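Local coordinates for cytoplasmic export protein 1 (Saccharomyces cerevisiae, PDB 3VWA), which serves in the nuclear tRNA export machinery, where it may collect tRNA from export receptors and pass aminoacylated tRNA on to translation, at residues Leu25-Asp30 with Val42-Arg47; Gln10-Ile15 with Glu75-Asp80. All blocks are in the same frame, centred on the assembly; numbering follows the deposited sequence.

Contact 1. Residues Leu25-Asp30 with Val42-Arg47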
loop_
_atom_site.group_PDB
_atom_site.type_symbol
_atom_site.label_atom_id
_atom_site.label_comp_id
_atom_site.label_asym_id
_atom_site.label_seq_id
_atom_site.Cartn_x
_atom_site.Cartn_y
_atom_site.Cartn_z
ATOM N N LEU A 25 -8.201 0.611 -33.025
ATOM C CA LEU A 25 -8.073 2.048 -33.342
ATOM C C LEU A 25 -6.938 2.826 -32.647
ATOM O O LEU A 25 -6.583 3.921 -33.089
ATOM C CB LEU A 25 -9.370 2.767 -33.095
ATOM C CG LEU A 25 -10.433 2.245 -34.021
ATOM C CD1 LEU A 25 -11.736 2.820 -33.566
ATOM C CD2 LEU A 25 -10.165 2.587 -35.486
ATOM N N TRP A 26 -6.402 2.266 -31.564
ATOM C CA TRP A 26 -5.473 2.960 -30.683
ATOM C C TRP A 26 -4.485 2.014 -30.082
ATOM O O TRP A 26 -4.822 0.861 -29.738
ATOM C CB TRP A 26 -6.210 3.646 -29.509
ATOM C CG TRP A 26 -7.230 4.628 -29.978
ATOM C CD1 TRP A 26 -8.582 4.412 -30.218
ATOM C CD2 TRP A 26 -7.015 6.032 -30.315
ATOM N NE1 TRP A 26 -9.173 5.561 -30.685
ATOM C CE2 TRP A 26 -8.303 6.548 -30.758
ATOM C CE3 TRP A 26 -5.910 6.882 -30.312
ATOM C CZ2 TRP A 26 -8.460 7.855 -31.173
ATOM C CZ3 TRP A 26 -6.095 8.202 -30.702
ATOM C CH2 TRP A 26 -7.343 8.666 -31.131
ATOM N N GLN A 27 -3.266 2.516 -29.906
ATOM C CA GLN A 27 -2.316 1.945 -28.932
ATOM C C GLN A 27 -2.275 2.820 -27.691
ATOM O O GLN A 27 -2.349 4.050 -27.778
ATOM C CB GLN A 27 -0.918 1.868 -29.515
ATOM C CG GLN A 27 -0.796 0.789 -30.566
ATOM C CD GLN A 27 0.541 0.862 -31.240
ATOM O OE1 GLN A 27 0.886 1.881 -31.866
ATOM N NE2 GLN A 27 1.325 -0.205 -31.108
ATOM N N CYS A 28 -2.143 2.198 -26.539
ATOM C CA CYS A 28 -2.142 2.964 -25.311
ATOM C C CYS A 28 -0.800 2.776 -24.607
ATOM O O CYS A 28 -0.420 1.648 -24.270
ATOM C CB CYS A 28 -3.329 2.555 -24.448
ATOM S SG CYS A 28 -3.271 3.097 -22.732
ATOM N N PHE A 29 -0.094 3.897 -24.421
ATOM C CA PHE A 29 1.280 3.907 -23.910
ATOM C C PHE A 29 1.339 4.704 -22.616
ATOM O O PHE A 29 0.694 5.761 -22.534
ATOM C CB PHE A 29 2.247 4.599 -24.918
ATOM C CG PHE A 29 2.539 3.808 -26.181
ATOM C CD1 PHE A 29 3.558 2.864 -26.197
ATOM C CD2 PHE A 29 1.837 4.045 -27.363
ATOM C CE1 PHE A 29 3.867 2.145 -27.346
ATOM C CE2 PHE A 29 2.145 3.318 -28.519
ATOM C CZ PHE A 29 3.161 2.356 -28.508
ATOM N N ASP A 30 2.123 4.245 -21.625
ATOM C CA ASP A 30 2.528 5.165 -20.526
ATOM C C ASP A 30 3.534 6.181 -21.065
ATOM O O ASP A 30 4.325 5.865 -21.941
ATOM C CB ASP A 30 3.206 4.452 -19.340
ATOM C CG ASP A 30 2.271 3.483 -18.602
ATOM O OD1 ASP A 30 1.037 3.636 -18.679
ATOM O OD2 ASP A 30 2.787 2.558 -17.939
ATOM N N VAL A 42 -0.584 8.234 -23.186
ATOM C CA VAL A 42 -0.605 8.657 -24.557
ATOM C C VAL A 42 -1.369 7.617 -25.406
ATOM O O VAL A 42 -0.978 6.426 -25.506
ATOM C CB VAL A 42 0.862 8.812 -25.051
ATOM C CG1 VAL A 42 0.896 8.996 -26.561
ATOM C CG2 VAL A 42 1.589 9.952 -24.299
ATOM N N PHE A 43 -2.475 8.053 -26.001
ATOM C CA PHE A 43 -3.203 7.216 -26.938
ATOM C C PHE A 43 -2.766 7.559 -28.374
ATOM O O PHE A 43 -2.904 8.707 -28.859
ATOM C CB PHE A 43 -4.711 7.404 -26.799
ATOM C CG PHE A 43 -5.277 6.847 -25.527
ATOM C CD1 PHE A 43 -5.675 5.488 -25.443
ATOM C CD2 PHE A 43 -5.489 7.684 -24.418
ATOM C CE1 PHE A 43 -6.248 5.014 -24.246
ATOM C CE2 PHE A 43 -6.036 7.182 -23.251
ATOM C CZ PHE A 43 -6.424 5.858 -23.177
ATOM N N LYS A 44 -2.213 6.552 -29.034
ATOM C CA LYS A 44 -1.689 6.718 -30.366
ATOM C C LYS A 44 -2.660 6.044 -31.322
ATOM O O LYS A 44 -2.923 4.846 -31.190
ATOM C CB LYS A 44 -0.309 6.066 -30.456
ATOM C CG LYS A 44 0.239 5.964 -31.872
ATOM C CD LYS A 44 1.753 5.861 -31.825
ATOM C CE LYS A 44 2.347 6.593 -33.011
ATOM N NZ LYS A 44 1.872 6.006 -34.278
ATOM N N ALA A 45 -3.225 6.836 -32.232
ATOM C CA ALA A 45 -4.176 6.377 -33.248
ATOM C C ALA A 45 -3.524 5.501 -34.284
ATOM O O ALA A 45 -2.420 5.797 -34.798
ATOM C CB ALA A 45 -4.815 7.550 -33.966
ATOM N N LYS A 46 -4.238 4.433 -34.609
ATOM C CA LYS A 46 -3.858 3.578 -35.709
ATOM C C LYS A 46 -4.526 4.190 -36.921
ATOM O O LYS A 46 -5.488 3.642 -37.456
ATOM C CB LYS A 46 -4.371 2.172 -35.456
ATOM C CG LYS A 46 -3.540 1.386 -34.456
ATOM C CD LYS A 46 -3.922 -0.073 -34.665
ATOM C CE LYS A 46 -3.430 -0.950 -33.538
ATOM N NZ LYS A 46 -4.278 -2.182 -33.497
ATOM N N ARG A 47 -4.030 5.361 -37.317
ATOM C CA ARG A 47 -4.709 6.170 -38.317
ATOM C C ARG A 47 -4.558 5.597 -39.719
ATOM O O ARG A 47 -3.472 5.230 -40.143
ATOM C CB ARG A 47 -4.221 7.611 -38.283
ATOM C CG ARG A 47 -5.230 8.596 -38.889
ATOM C CD ARG A 47 -4.720 9.988 -38.554
ATOM N NE ARG A 47 -5.217 11.043 -39.429
ATOM C CZ ARG A 47 -4.855 12.317 -39.278
ATOM N NH1 ARG A 47 -4.051 12.681 -38.272
ATOM N NH2 ARG A 47 -5.292 13.226 -40.111
#

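Contact 2. Residues Gln10-Ile15 with Glu75-Asp80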
loop_
_atom_site.group_PDB
_atom_site.type_symbol
_atom_site.label_atom_id
_atom_site.label_comp_id
_atom_site.label_asym_id
_atom_site.label_seq_id
_atom_site.Cartn_x
_atom_site.Cartn_y
_atom_site.Cartn_z
ATOM N N GLN A 10 10.556 18.220 -31.005
ATOM C CA GLN A 10 9.984 19.212 -30.068
ATOM C C GLN A 10 8.726 18.750 -29.283
ATOM O O GLN A 10 7.897 19.609 -28.890
ATOM C CB GLN A 10 9.626 20.482 -30.842
ATOM C CG GLN A 10 10.198 21.754 -30.276
ATOM C CD GLN A 10 11.320 22.263 -31.141
ATOM O OE1 GLN A 10 11.155 23.230 -31.888
ATOM N NE2 GLN A 10 12.464 21.591 -31.073
ATOM N N PHE A 11 8.590 17.430 -29.074
ATOM C CA PHE A 11 7.392 16.826 -28.492
ATOM C C PHE A 11 7.362 16.965 -26.952
ATOM O O PHE A 11 8.294 16.605 -26.265
ATOM C CB PHE A 11 7.240 15.366 -28.936
ATOM C CG PHE A 11 5.862 14.753 -28.653
ATOM C CD1 PHE A 11 5.749 13.556 -27.942
ATOM C CD2 PHE A 11 4.683 15.340 -29.141
ATOM C CE1 PHE A 11 4.508 12.974 -27.704
ATOM C CE2 PHE A 11 3.430 14.769 -28.901
ATOM C CZ PHE A 11 3.353 13.582 -28.169
ATOM N N PRO A 12 6.266 17.493 -26.411
ATOM C CA PRO A 12 6.188 17.761 -24.957
ATOM C C PRO A 12 6.166 16.509 -24.023
ATOM O O PRO A 12 6.162 16.667 -22.811
ATOM C CB PRO A 12 4.881 18.550 -24.807
ATOM C CG PRO A 12 4.394 18.854 -26.186
ATOM C CD PRO A 12 5.062 17.904 -27.143
ATOM N N TYR A 13 6.170 15.294 -24.565
ATOM C CA TYR A 13 6.023 14.126 -23.726
ATOM C C TYR A 13 7.017 13.080 -24.138
ATOM O O TYR A 13 7.428 13.026 -25.312
ATOM C CB TYR A 13 4.591 13.583 -23.837
ATOM C CG TYR A 13 3.535 14.666 -23.593
ATOM C CD1 TYR A 13 3.121 14.984 -22.314
ATOM C CD2 TYR A 13 2.979 15.380 -24.649
ATOM C CE1 TYR A 13 2.164 15.978 -22.091
ATOM C CE2 TYR A 13 2.028 16.356 -24.442
ATOM C CZ TYR A 13 1.627 16.665 -23.168
ATOM O OH TYR A 13 0.683 17.645 -22.956
ATOM N N THR A 14 7.445 12.266 -23.193
ATOM C CA THR A 14 8.181 11.072 -23.598
ATOM C C THR A 14 7.201 9.901 -23.634
ATOM O O THR A 14 6.238 9.879 -22.882
ATOM C CB THR A 14 9.304 10.751 -22.623
ATOM O OG1 THR A 14 8.720 10.519 -21.342
ATOM C CG2 THR A 14 10.296 11.924 -22.539
ATOM N N ILE A 15 7.447 8.929 -24.484
ATOM C CA ILE A 15 6.523 7.817 -24.634
ATOM C C ILE A 15 7.308 6.548 -24.487
ATOM O O ILE A 15 8.374 6.357 -25.118
ATOM C CB ILE A 15 5.830 7.810 -26.022
ATOM C CG1 ILE A 15 5.113 9.128 -26.282
ATOM C CG2 ILE A 15 4.851 6.633 -26.173
ATOM C CD1 ILE A 15 4.779 9.320 -27.753
ATOM N N GLU A 75 -3.647 17.227 -23.887
ATOM C CA GLU A 75 -3.365 17.838 -25.170
ATOM C C GLU A 75 -3.653 16.866 -26.313
ATOM O O GLU A 75 -3.573 15.672 -26.102
ATOM C CB GLU A 75 -1.878 18.244 -25.209
ATOM C CG GLU A 75 -1.609 19.431 -26.135
ATOM C CD GLU A 75 -0.144 19.832 -26.205
ATOM O OE1 GLU A 75 0.165 20.637 -27.097
ATOM O OE2 GLU A 75 0.687 19.331 -25.399
ATOM N N THR A 76 -3.961 17.382 -27.512
ATOM C CA THR A 76 -4.118 16.571 -28.722
ATOM C C THR A 76 -3.180 17.002 -29.872
ATOM O O THR A 76 -2.748 18.187 -29.920
ATOM C CB THR A 76 -5.567 16.546 -29.221
ATOM O OG1 THR A 76 -5.944 17.849 -29.696
ATOM C CG2 THR A 76 -6.512 16.109 -28.122
ATOM N N PHE A 77 -2.874 16.035 -30.762
ATOM C CA PHE A 77 -2.030 16.218 -31.978
ATOM C C PHE A 77 -2.637 15.446 -33.143
ATOM O O PHE A 77 -2.914 14.264 -32.990
ATOM C CB PHE A 77 -0.637 15.650 -31.747
ATOM C CG PHE A 77 0.022 16.192 -30.532
ATOM C CD1 PHE A 77 0.806 17.354 -30.605
ATOM C CD2 PHE A 77 -0.188 15.588 -29.292
ATOM C CE1 PHE A 77 1.384 17.866 -29.446
ATOM C CE2 PHE A 77 0.379 16.099 -28.149
ATOM C CZ PHE A 77 1.172 17.225 -28.224
ATOM N N ASP A 78 -2.846 16.094 -34.288
ATOM C CA ASP A 78 -3.454 15.418 -35.458
ATOM C C ASP A 78 -2.856 15.830 -36.819
ATOM O O ASP A 78 -3.349 15.417 -37.880
ATOM C CB ASP A 78 -4.988 15.592 -35.472
ATOM C CG ASP A 78 -5.414 17.039 -35.395
ATOM O OD1 ASP A 78 -4.593 17.915 -35.752
ATOM O OD2 ASP A 78 -6.552 17.313 -34.944
ATOM N N SER A 79 -1.810 16.648 -36.794
ATOM C CA SER A 79 -1.125 17.066 -38.031
ATOM C C SER A 79 -0.531 15.904 -38.820
ATOM O O SER A 79 -0.649 15.825 -40.034
ATOM C CB SER A 79 -0.024 18.048 -37.686
ATOM O OG SER A 79 -0.663 19.201 -37.183
ATOM N N ASP A 80 0.082 15.004 -38.077
ATOM C CA ASP A 80 0.838 13.884 -38.582
ATOM C C ASP A 80 0.049 12.606 -38.200
ATOM O O ASP A 80 -0.173 12.338 -37.014
ATOM C CB ASP A 80 2.213 13.946 -37.914
ATOM C CG ASP A 80 3.160 12.820 -38.326
ATOM O OD1 ASP A 80 4.213 12.697 -37.655
ATOM O OD2 ASP A 80 2.895 12.088 -39.296
#

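Contact 1. Residues Leu25-Asp30 with Val42-Arg47
The carbonyl oxygen of K44 takes two contacts from the facing strand: Q27 N donates to K44 O at 2.7 Å, within the carbonyl plane, and W26 CA lies 3.2 Å from K44 O in a weaker C-H contact. Q27 returns the bond, its own O accepting from K44 N at 2.8 Å. F29 and V42 form the next hydrogen-bonded pair, while K46 N to L25 O closes the other end of the strand pairing. Between these pairs the side chains segregate. W26, C28, F43 and A45 share one face, where W26 and A45 pack on I55 of helix 52-64. With CG anti to its carbonyl carbon (chi1 -58°), W26 swings its indole across to A45, whose CB sits over the six-membered ring, 3.6 Å from W26 CZ3; a methyl suits a place where the indole lies so near the backbone. C28 SG, anti to its backbone N (chi1 166°), comes obliquely to the F43 ring, 4.5 Å from its centroid. F147 stacks on F43, and E150 accepts from the indole nitrogen. On the other face the aliphatic part of K44 runs alongside Q27 and meets the edge of F29 through CB, 4.2 Å from F29 CE2, and its amine reaches Q82 O. This is the antiparallel hairpin of strands 26-33 and 39-45, part of the beta sheet of a protein-kinase-like amino-terminal lobe.

Contact 2. Residues Gln10-Ile15 with Glu75-Asp80
An aromatic cluster with a single polar link joins two outlying strands of the curled sheet, F11 and P12, just before strand 13-15, and Y13 at its start reaching E75 and F77 of strand 73-77. The backbones stay apart, the nearest CA atoms, those of P12 and E75, being 9.6 Å from each other, so side chains alone span the interval, and F77 also packs on F85 and V87 of strand 85-89. F11 drives its edge into the face of F77: F11 CE2 is 3.4 Å from F77 CZ, and the planes stand at 61°, a T-shaped pair though not a perpendicular one. The anti placement of F11 CG relative to the backbone N (chi1 -166°) brings that edge over. Y13 meets F77 edge to edge, Y13 CE2 lying 4.0 Å from F77 CZ, and P12 CD adds aliphatic contact. Were F77 replaced by an alanine, the edge of F11 would probably lose the ring face it packs on, and a gap would be likely to open between the strands. Beside the cluster Y13 OH donates to the anti lone pair of E75 OE2, 3.0 Å away. Tyrosine thus serves both parts, its ring lying among apolar groups and its hydroxyl giving the carboxylate of the partly exposed E75 a neutral donor, which probably leaves the glutamate charged.

In the fold
Both contacts belong to one curled sheet in the kinase-like domain, with centres about 12 Å apart, in the part of the chain that precedes the HEAT repeats 381-419 and 494-530. Strand 13-15 pairs with strand 26-33, so contact 2 begins beside the hairpin of contact 1 and ends across strand 85-89. I15 joins them on the face bearing F29 and V42: its CG2 lies 3.5 Å from F29 CB, and its CD1 4.1 Å from V42 CG1. A polar tie is made at the far end, where R47 NH1 probably hydrogen-bonds to D78 O at 2.9 Å. The hairpin is thus backbone-bonded, whereas contact 2 connects more distant strands through side chains.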